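Local coordinates for protein lysine-sensitive aspartokinase 3 (Escherichia coli, PDB 2J0W) that phosphorylates L-aspartate with ATP to give 4-phospho-L-aspartate, opening lysine biosynthesis, and is inhibited allosterically by lysine, at residues A42-L47 and R68-A73; G118-T123 and I180-I185; K404-V409 and Q441-N446. All coordinates share one frame; numbering follows the deposited sequence.

Contact 1: residues A42-L47 and R68-A73; sequences AGITNL and RNIQFA. With ASP (aspartic acid), chain B.
Ile-44 and Ile-70 meet flank to flank, their chains running in opposing directions, with CD1 of Ile-44 4.0 Å from CD1 of Ile-70 and just as near to its CG2 methyl. In each residue CG1 sits beside the backbone N and opposite the carbonyl carbon (chi1 -70° and -73°), which sends the longer branch toward the facing helix. Ile-70 CD1 also lies 3.8 Å from Ala-42 O, and Leu-47 CD1 adds a looser apolar contact. Gln-71, its chain bent at chi2, comes head-on toward Ile-44: its amide NE2 lies 3.3 Å from Ile-44 CD1, a van der Waals meeting of amide and methyl. Next along the chain, Thr-45 serves the bound aspartate instead. Its OG1 accepts a hydrogen bond from the amino N of the ligand at 3.0 Å, and its CG2 packs near the ligand's alpha-carboxylate. With an alanine here, the substrate amino group would probably lose this acceptor and lean more on Glu-119 OE2, leaving it freer to turn. A helix opening at an N-cap glycine, one side on a neighbouring helix and its first turn on the substrate, forms this part of the aspartate pocket in the amino acid kinase fold.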
loop_
_atom_site.group_PDB
_atom_site.type_symbol
_atom_site.label_atom_id
_atom_site.label_comp_id
_atom_site.label_asym_id
_atom_site.label_seq_id
_atom_site.Cartn_x
_atom_site.Cartn_y
_atom_site.Cartn_z
ATOM N N ALA A 42 17.045 1.821 35.985
ATOM C CA ALA A 42 15.812 2.544 35.699
ATOM C C ALA A 42 15.998 4.039 35.900
ATOM O O ALA A 42 16.604 4.454 36.886
ATOM C CB ALA A 42 14.706 2.042 36.600
ATOM N N GLY A 43 15.496 4.835 34.955
ATOM C CA GLY A 43 15.593 6.287 35.048
ATOM C C GLY A 43 16.879 6.947 34.562
ATOM O O GLY A 43 16.855 8.094 34.111
ATOM N N ILE A 44 18.004 6.244 34.653
ATOM C CA ILE A 44 19.274 6.813 34.229
ATOM C C ILE A 44 19.266 7.342 32.798
ATOM O O ILE A 44 19.558 8.513 32.564
ATOM C CB ILE A 44 20.438 5.790 34.393
ATOM C CG1 ILE A 44 20.720 5.574 35.878
ATOM C CG2 ILE A 44 21.715 6.315 33.746
ATOM C CD1 ILE A 44 21.099 6.867 36.619
ATOM N N THR A 45 18.915 6.495 31.838
ATOM C CA THR A 45 18.920 6.925 30.446
ATOM C C THR A 45 18.071 8.161 30.184
ATOM O O THR A 45 18.506 9.050 29.450
ATOM C CB THR A 45 18.506 5.771 29.501
ATOM O OG1 THR A 45 19.497 4.736 29.572
ATOM C CG2 THR A 45 18.417 6.258 28.048
ATOM N N ASN A 46 16.873 8.234 30.770
ATOM C CA ASN A 46 16.025 9.415 30.563
ATOM C C ASN A 46 16.707 10.650 31.170
ATOM O O ASN A 46 16.697 11.735 30.586
ATOM C CB ASN A 46 14.641 9.263 31.210
ATOM C CG ASN A 46 13.823 8.116 30.624
ATOM O OD1 ASN A 46 13.913 7.792 29.435
ATOM N ND2 ASN A 46 12.997 7.511 31.466
ATOM N N LEU A 47 17.293 10.493 32.347
ATOM C CA LEU A 47 17.960 11.630 32.961
ATOM C C LEU A 47 19.075 12.086 32.025
ATOM O O LEU A 47 19.148 13.266 31.647
ATOM C CB LEU A 47 18.515 11.243 34.337
ATOM C CG LEU A 47 17.409 11.177 35.404
ATOM C CD1 LEU A 47 17.933 10.589 36.719
ATOM C CD2 LEU A 47 16.860 12.588 35.620
ATOM N N ARG A 68 23.483 10.876 40.450
ATOM C CA ARG A 68 24.411 10.436 41.491
ATOM C C ARG A 68 23.702 9.651 42.602
ATOM O O ARG A 68 24.240 8.658 43.105
ATOM C CB ARG A 68 25.156 11.620 42.117
ATOM C CG ARG A 68 25.803 11.254 43.453
ATOM C CD ARG A 68 26.524 12.403 44.125
ATOM N NE ARG A 68 27.920 12.483 43.711
ATOM C CZ ARG A 68 28.341 13.096 42.610
ATOM N NH1 ARG A 68 27.468 13.691 41.807
ATOM N NH2 ARG A 68 29.634 13.113 42.310
ATOM N N ASN A 69 22.509 10.084 43.001
ATOM C CA ASN A 69 21.811 9.359 44.051
ATOM C C ASN A 69 21.679 7.884 43.669
ATOM O O ASN A 69 22.258 7.016 44.321
ATOM C CB ASN A 69 20.429 9.963 44.309
ATOM C CG ASN A 69 20.494 11.308 45.040
ATOM O OD1 ASN A 69 19.490 12.019 45.127
ATOM N ND2 ASN A 69 21.670 11.656 45.570
ATOM N N ILE A 70 20.934 7.613 42.602
ATOM C CA ILE A 70 20.710 6.247 42.124
ATOM C C ILE A 70 21.953 5.350 42.172
ATOM O O ILE A 70 21.870 4.176 42.541
ATOM C CB ILE A 70 20.135 6.262 40.672
ATOM C CG1 ILE A 70 18.682 6.733 40.704
ATOM C CG2 ILE A 70 20.231 4.882 40.039
ATOM C CD1 ILE A 70 18.103 7.000 39.338
ATOM N N GLN A 71 23.099 5.912 41.808
ATOM C CA GLN A 71 24.354 5.170 41.802
ATOM C C GLN A 71 24.878 4.910 43.203
ATOM O O GLN A 71 25.468 3.862 43.464
ATOM C CB GLN A 71 25.427 5.927 41.013
ATOM C CG GLN A 71 25.038 6.221 39.591
ATOM C CD GLN A 71 24.507 5.001 38.888
ATOM O OE1 GLN A 71 25.101 3.931 38.950
ATOM N NE2 GLN A 71 23.378 5.153 38.209
ATOM N N PHE A 72 24.687 5.865 44.106
ATOM C CA PHE A 72 25.176 5.669 45.461
ATOM C C PHE A 72 24.254 4.780 46.287
ATOM O O PHE A 72 24.694 4.136 47.233
ATOM C CB PHE A 72 25.431 7.021 46.136
ATOM C CG PHE A 72 26.778 7.611 45.794
ATOM C CD1 PHE A 72 27.114 7.888 44.473
ATOM C CD2 PHE A 72 27.727 7.847 46.785
ATOM C CE1 PHE A 72 28.375 8.387 44.140
ATOM C CE2 PHE A 72 28.993 8.347 46.461
ATOM C CZ PHE A 72 29.313 8.617 45.132
ATOM N N ALA A 73 22.981 4.716 45.916
ATOM C CA ALA A 73 22.051 3.861 46.641
ATOM C C ALA A 73 22.628 2.453 46.612
ATOM O O ALA A 73 22.533 1.702 47.587
ATOM C CB ALA A 73 20.692 3.875 45.969
HETATM N N ASP B . 19.329 2.008 28.298
HETATM C CA ASP B . 18.657 2.233 27.020
HETATM C C ASP B . 17.285 2.862 27.345
HETATM O O ASP B . 17.062 3.221 28.527
HETATM C CB ASP B . 18.558 0.886 26.238
HETATM C CG ASP B . 17.636 -0.203 26.829
HETATM O OD1 ASP B . 17.006 0.056 27.902
HETATM O OD2 ASP B . 17.536 -1.331 26.222
HETATM O OXT ASP B . 16.421 2.957 26.406
#

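Contact 2: residues G118-T123 and I180-I185; sequences GELMST and ITQGFI. With ASP (aspartic acid), chain B.
Glu-119 meets the segment 180-185 from its first side-chain carbon onward: its CB rests 3.4 Å from CB of Gln-182. Its CG comes next, 3.6 Å from the carbonyl O of Gly-183, with the CG2 methyl of Ile-185 a little farther off. Here CG nearly eclipses the backbone N (chi1 -8°), an unusual torsion, and the bend at chi2 then turns the carboxylate toward Phe-184. At the tip, OE1 approaches CD2 of Phe-184 obliquely at 3.7 Å, the carboxylate and ring planes standing 64° apart. The other oxygen, OE2, accepts a hydrogen bond from the amino N of the bound aspartate at 3.0 Å and a weak one from Ala-40 N. This is the amino acid kinase fold at its substrate site: helix 108-131 packs on strand 178-182 of the central sheet, the axes of residues 118-123 and 180-182 antiparallel at 166° and 7.7 Å apart at closest approach. Beyond the strand, the Phe-184 ring offers one face to the ligand, whose CA stands 3.7 Å above the plane over the ring centre. A turn further along the helix, Thr-123 crosses Gln-182 at about a right angle; Trp-139 NE1 is hydrogen-bonded to Thr-123 OG1, while Gln-182 OE1 takes the backbone N-H of Val-142.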
loop_
_atom_site.group_PDB
_atom_site.type_symbol
_atom_site.label_atom_id
_atom_site.label_comp_id
_atom_site.label_asym_id
_atom_site.label_seq_id
_atom_site.Cartn_x
_atom_site.Cartn_y
_atom_site.Cartn_z
ATOM N N GLY A 118 25.386 5.527 31.196
ATOM C CA GLY A 118 24.462 4.777 32.043
ATOM C C GLY A 118 24.799 3.297 32.145
ATOM O O GLY A 118 24.998 2.761 33.246
ATOM N N GLU A 119 24.872 2.622 31.004
ATOM C CA GLU A 119 25.214 1.204 31.010
ATOM C C GLU A 119 26.659 0.995 31.484
ATOM O O GLU A 119 27.025 -0.094 31.912
ATOM C CB GLU A 119 25.019 0.574 29.628
ATOM C CG GLU A 119 24.335 1.450 28.576
ATOM C CD GLU A 119 22.908 1.828 28.908
ATOM O OE1 GLU A 119 22.646 3.034 29.068
ATOM O OE2 GLU A 119 22.047 0.933 28.999
ATOM N N LEU A 120 27.493 2.023 31.415
ATOM C CA LEU A 120 28.851 1.848 31.915
ATOM C C LEU A 120 28.803 1.734 33.440
ATOM O O LEU A 120 29.372 0.808 34.018
ATOM C CB LEU A 120 29.756 3.012 31.491
ATOM C CG LEU A 120 30.254 2.915 30.038
ATOM C CD1 LEU A 120 31.054 4.141 29.656
ATOM C CD2 LEU A 120 31.108 1.668 29.877
ATOM N N MET A 121 28.106 2.658 34.093
ATOM C CA MET A 121 28.016 2.616 35.551
ATOM C C MET A 121 27.294 1.370 36.055
ATOM O O MET A 121 27.730 0.760 37.015
ATOM C CB MET A 121 27.325 3.877 36.097
ATOM C CG MET A 121 28.161 5.132 35.927
ATOM S SD MET A 121 27.201 6.630 36.116
ATOM C CE MET A 121 27.411 6.917 37.823
ATOM N N SER A 122 26.205 0.979 35.407
ATOM C CA SER A 122 25.476 -0.204 35.851
ATOM C C SER A 122 26.317 -1.482 35.770
ATOM O O SER A 122 26.356 -2.237 36.726
ATOM C CB SER A 122 24.181 -0.379 35.049
ATOM O OG SER A 122 24.448 -0.732 33.703
ATOM N N THR A 123 26.995 -1.728 34.650
ATOM C CA THR A 123 27.808 -2.942 34.534
ATOM C C THR A 123 28.993 -2.957 35.499
ATOM O O THR A 123 29.427 -4.023 35.918
ATOM C CB THR A 123 28.360 -3.161 33.107
ATOM O OG1 THR A 123 29.068 -1.995 32.682
ATOM C CG2 THR A 123 27.243 -3.456 32.147
ATOM N N ILE A 180 30.631 -9.515 32.095
ATOM C CA ILE A 180 29.528 -8.580 32.197
ATOM C C ILE A 180 29.850 -7.414 31.271
ATOM O O ILE A 180 30.941 -6.827 31.347
ATOM C CB ILE A 180 29.376 -8.093 33.650
ATOM C CG1 ILE A 180 29.325 -9.311 34.572
ATOM C CG2 ILE A 180 28.120 -7.245 33.810
ATOM C CD1 ILE A 180 28.375 -10.375 34.096
ATOM N N THR A 181 28.920 -7.094 30.377
ATOM C CA THR A 181 29.135 -5.991 29.458
ATOM C C THR A 181 27.841 -5.197 29.268
ATOM O O THR A 181 26.803 -5.536 29.857
ATOM C CB THR A 181 29.687 -6.498 28.106
ATOM O OG1 THR A 181 30.055 -5.372 27.308
ATOM C CG2 THR A 181 28.651 -7.371 27.355
ATOM N N GLN A 182 27.887 -4.157 28.443
ATOM C CA GLN A 182 26.708 -3.311 28.243
ATOM C C GLN A 182 25.995 -3.362 26.900
ATOM O O GLN A 182 26.621 -3.404 25.845
ATOM C CB GLN A 182 27.081 -1.857 28.550
ATOM C CG GLN A 182 28.404 -1.405 27.957
ATOM C CD GLN A 182 29.612 -2.038 28.619
ATOM O OE1 GLN A 182 30.639 -2.256 27.972
ATOM N NE2 GLN A 182 29.506 -2.326 29.913
ATOM N N GLY A 183 24.672 -3.354 26.934
ATOM C CA GLY A 183 23.936 -3.362 25.684
ATOM C C GLY A 183 23.661 -1.919 25.304
ATOM O O GLY A 183 24.079 -1.009 26.027
ATOM N N PHE A 184 22.985 -1.708 24.174
ATOM C CA PHE A 184 22.612 -0.368 23.713
ATOM C C PHE A 184 23.718 0.498 23.083
ATOM O O PHE A 184 23.425 1.357 22.237
ATOM C CB PHE A 184 21.972 0.385 24.881
ATOM C CG PHE A 184 21.593 1.801 24.576
ATOM C CD1 PHE A 184 20.725 2.094 23.527
ATOM C CD2 PHE A 184 21.999 2.836 25.420
ATOM C CE1 PHE A 184 20.245 3.401 23.329
ATOM C CE2 PHE A 184 21.526 4.158 25.235
ATOM C CZ PHE A 184 20.644 4.437 24.189
ATOM N N ILE A 185 24.973 0.283 23.479
ATOM C CA ILE A 185 26.064 1.087 22.943
ATOM C C ILE A 185 27.043 0.387 22.006
ATOM O O ILE A 185 27.159 -0.842 21.994
ATOM C CB ILE A 185 26.901 1.724 24.061
ATOM C CG1 ILE A 185 27.671 0.644 24.823
ATOM C CG2 ILE A 185 25.995 2.481 25.010
ATOM C CD1 ILE A 185 28.594 1.203 25.896
HETATM N N ASP B . 19.329 2.008 28.298
HETATM C CA ASP B . 18.657 2.233 27.020
HETATM C C ASP B . 17.285 2.862 27.345
HETATM O O ASP B . 17.062 3.221 28.527
HETATM C CB ASP B . 18.558 0.886 26.238
HETATM C CG ASP B . 17.636 -0.203 26.829
HETATM O OD1 ASP B . 17.006 0.056 27.902
HETATM O OD2 ASP B . 17.536 -1.331 26.222
HETATM O OXT ASP B . 16.421 2.957 26.406
#

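Contact 3: residues K404-V409 and Q441-N446; sequences KEVFGV and QKLHSN
The carboxylate of Glu-405 and the amide of Asn-446 pass alongside each other in opposite directions, their planes 69° apart, so the two flat groups do not stack. A third flat group, the ring of Phe-407, belongs to the other side of its helix: Val-406 CG1 lies 3.5 Å above one face, offset toward the rim, and the residue also packs on Leu-427 and on Gly-403 of the second subunit. Just past the first helix, Val-409 makes the largest single contribution. With CG1 anti to the backbone N (chi1 -162°), its two methyls divide the work: CG1 lies across the aliphatic base of Lys-442, 3.4 Å from CB and close to CG and CD as well, while CG2 comes 3.7 Å from CG of Asn-446. Deeper in, Leu-443 directs CD2 at the backbone of Val-406, 3.1 Å from its carbonyl O, and the same methyl is 4.3 Å from Val-406 CG1. Val-406 and Leu-443 both continue onto Phe-429, in strand 426-432 of the sheet beneath. Two helices packed side by side on one face of an antiparallel sheet are characteristic of the ACT domain, here within the region required for homodimerization.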
loop_
_atom_site.group_PDB
_atom_site.type_symbol
_atom_site.label_atom_id
_atom_site.label_comp_id
_atom_site.label_asym_id
_atom_site.label_seq_id
_atom_site.Cartn_x
_atom_site.Cartn_y
_atom_site.Cartn_z
ATOM N N LYS A 404 -15.162 -8.994 9.921
ATOM C CA LYS A 404 -16.253 -8.846 10.880
ATOM C C LYS A 404 -15.718 -8.948 12.302
ATOM O O LYS A 404 -16.068 -8.147 13.185
ATOM C CB LYS A 404 -17.307 -9.940 10.632
ATOM C CG LYS A 404 -18.595 -9.858 11.480
ATOM C CD LYS A 404 -18.437 -10.464 12.872
ATOM C CE LYS A 404 -19.732 -10.330 13.669
ATOM N NZ LYS A 404 -19.627 -10.868 15.059
ATOM N N GLU A 405 -14.849 -9.933 12.506
ATOM C CA GLU A 405 -14.262 -10.188 13.809
ATOM C C GLU A 405 -13.514 -8.987 14.385
ATOM O O GLU A 405 -13.608 -8.713 15.583
ATOM C CB GLU A 405 -13.326 -11.391 13.715
ATOM C CG GLU A 405 -13.139 -12.119 15.033
ATOM C CD GLU A 405 -14.459 -12.551 15.648
ATOM O OE1 GLU A 405 -15.226 -11.671 16.102
ATOM O OE2 GLU A 405 -14.730 -13.772 15.673
ATOM N N VAL A 406 -12.784 -8.272 13.532
ATOM C CA VAL A 406 -12.007 -7.113 13.961
ATOM C C VAL A 406 -12.779 -5.802 14.036
ATOM O O VAL A 406 -12.633 -5.044 14.993
ATOM C CB VAL A 406 -10.791 -6.865 13.027
ATOM C CG1 VAL A 406 -10.230 -5.467 13.269
ATOM C CG2 VAL A 406 -9.702 -7.900 13.274
ATOM N N PHE A 407 -13.599 -5.534 13.028
ATOM C CA PHE A 407 -14.334 -4.279 12.974
ATOM C C PHE A 407 -15.766 -4.322 13.493
ATOM O O PHE A 407 -16.511 -3.355 13.335
ATOM C CB PHE A 407 -14.301 -3.746 11.538
ATOM C CG PHE A 407 -12.914 -3.666 10.956
ATOM C CD1 PHE A 407 -12.304 -4.787 10.407
ATOM C CD2 PHE A 407 -12.200 -2.483 11.007
ATOM C CE1 PHE A 407 -11.000 -4.725 9.921
ATOM C CE2 PHE A 407 -10.896 -2.411 10.525
ATOM C CZ PHE A 407 -10.295 -3.532 9.980
ATOM N N GLY A 408 -16.145 -5.431 14.123
ATOM C CA GLY A 408 -17.490 -5.553 14.656
ATOM C C GLY A 408 -17.683 -4.720 15.912
ATOM O O GLY A 408 -18.793 -4.265 16.220
ATOM N N VAL A 409 -16.581 -4.500 16.622
ATOM C CA VAL A 409 -16.588 -3.744 17.869
ATOM C C VAL A 409 -16.218 -2.269 17.730
ATOM O O VAL A 409 -16.518 -1.458 18.609
ATOM C CB VAL A 409 -15.596 -4.352 18.861
ATOM C CG1 VAL A 409 -15.903 -3.866 20.261
ATOM C CG2 VAL A 409 -15.638 -5.863 18.770
ATOM N N GLN A 441 -8.684 -2.634 23.978
ATOM C CA GLN A 441 -9.462 -3.332 24.983
ATOM C C GLN A 441 -10.667 -3.993 24.324
ATOM O O GLN A 441 -10.861 -5.204 24.446
ATOM C CB GLN A 441 -9.910 -2.341 26.061
ATOM C CG GLN A 441 -8.775 -1.848 26.957
ATOM C CD GLN A 441 -9.031 -0.462 27.532
ATOM O OE1 GLN A 441 -8.271 0.021 28.368
ATOM N NE2 GLN A 441 -10.100 0.187 27.077
ATOM N N LYS A 442 -11.462 -3.209 23.605
ATOM C CA LYS A 442 -12.625 -3.774 22.955
ATOM C C LYS A 442 -12.293 -5.008 22.130
ATOM O O LYS A 442 -12.987 -6.016 22.241
ATOM C CB LYS A 442 -13.316 -2.733 22.084
ATOM C CG LYS A 442 -14.127 -1.722 22.880
ATOM C CD LYS A 442 -15.201 -2.408 23.727
ATOM C CE LYS A 442 -15.978 -1.392 24.558
ATOM N NZ LYS A 442 -16.515 -0.275 23.717
ATOM N N LEU A 443 -11.241 -4.943 21.318
ATOM C CA LEU A 443 -10.842 -6.083 20.485
ATOM C C LEU A 443 -10.476 -7.299 21.314
ATOM O O LEU A 443 -11.105 -8.351 21.229
ATOM C CB LEU A 443 -9.634 -5.727 19.623
ATOM C CG LEU A 443 -9.770 -4.674 18.531
ATOM C CD1 LEU A 443 -8.424 -4.544 17.852
ATOM C CD2 LEU A 443 -10.836 -5.072 17.526
ATOM N N HIS A 444 -9.424 -7.128 22.103
ATOM C CA HIS A 444 -8.892 -8.167 22.985
ATOM C C HIS A 444 -10.013 -8.924 23.682
ATOM O O HIS A 444 -10.002 -10.163 23.755
ATOM C CB HIS A 444 -7.978 -7.512 24.034
ATOM C CG HIS A 444 -7.121 -8.480 24.778
ATOM N ND1 HIS A 444 -7.488 -9.015 25.990
ATOM C CD2 HIS A 444 -5.936 -9.047 24.453
ATOM C CE1 HIS A 444 -6.564 -9.878 26.382
ATOM N NE2 HIS A 444 -5.614 -9.915 25.467
ATOM N N SER A 445 -10.979 -8.158 24.181
ATOM C CA SER A 445 -12.124 -8.691 24.896
ATOM C C SER A 445 -12.850 -9.793 24.126
ATOM O O SER A 445 -12.751 -10.962 24.500
ATOM C CB SER A 445 -13.093 -7.548 25.243
ATOM O OG SER A 445 -14.185 -8.028 25.996
ATOM N N ASN A 446 -13.563 -9.437 23.057
ATOM C CA ASN A 446 -14.280 -10.439 22.287
ATOM C C ASN A 446 -13.265 -11.121 21.372
ATOM O O ASN A 446 -13.576 -11.441 20.224
ATOM C CB ASN A 446 -15.410 -9.800 21.448
ATOM C CG ASN A 446 -14.908 -9.200 20.157
ATOM O OD1 ASN A 446 -14.076 -8.303 20.189
ATOM N ND2 ASN A 446 -15.391 -9.700 19.016
#

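Contacts 1 and 2 work as neighbours, their centres 13 Å apart, and contact 3 stands well clear of both. The first two touch directly: CG2 of Ile-44 lies 3.6 Å from CA of Gly-118, and Gln-71 packs on Met-121. They also share the bound aspartate, whose amino group is held by one residue from each, while Arg-198, Gly-199 and Ser-201 complete its hydrogen bonding. Contact 3, in an ACT domain, has its centre about 41 Å from that of contact 1 and about 42 Å from that of contact 2. Substrate binding and this part of the region required for homodimerization thus occupy separate regions of one chain.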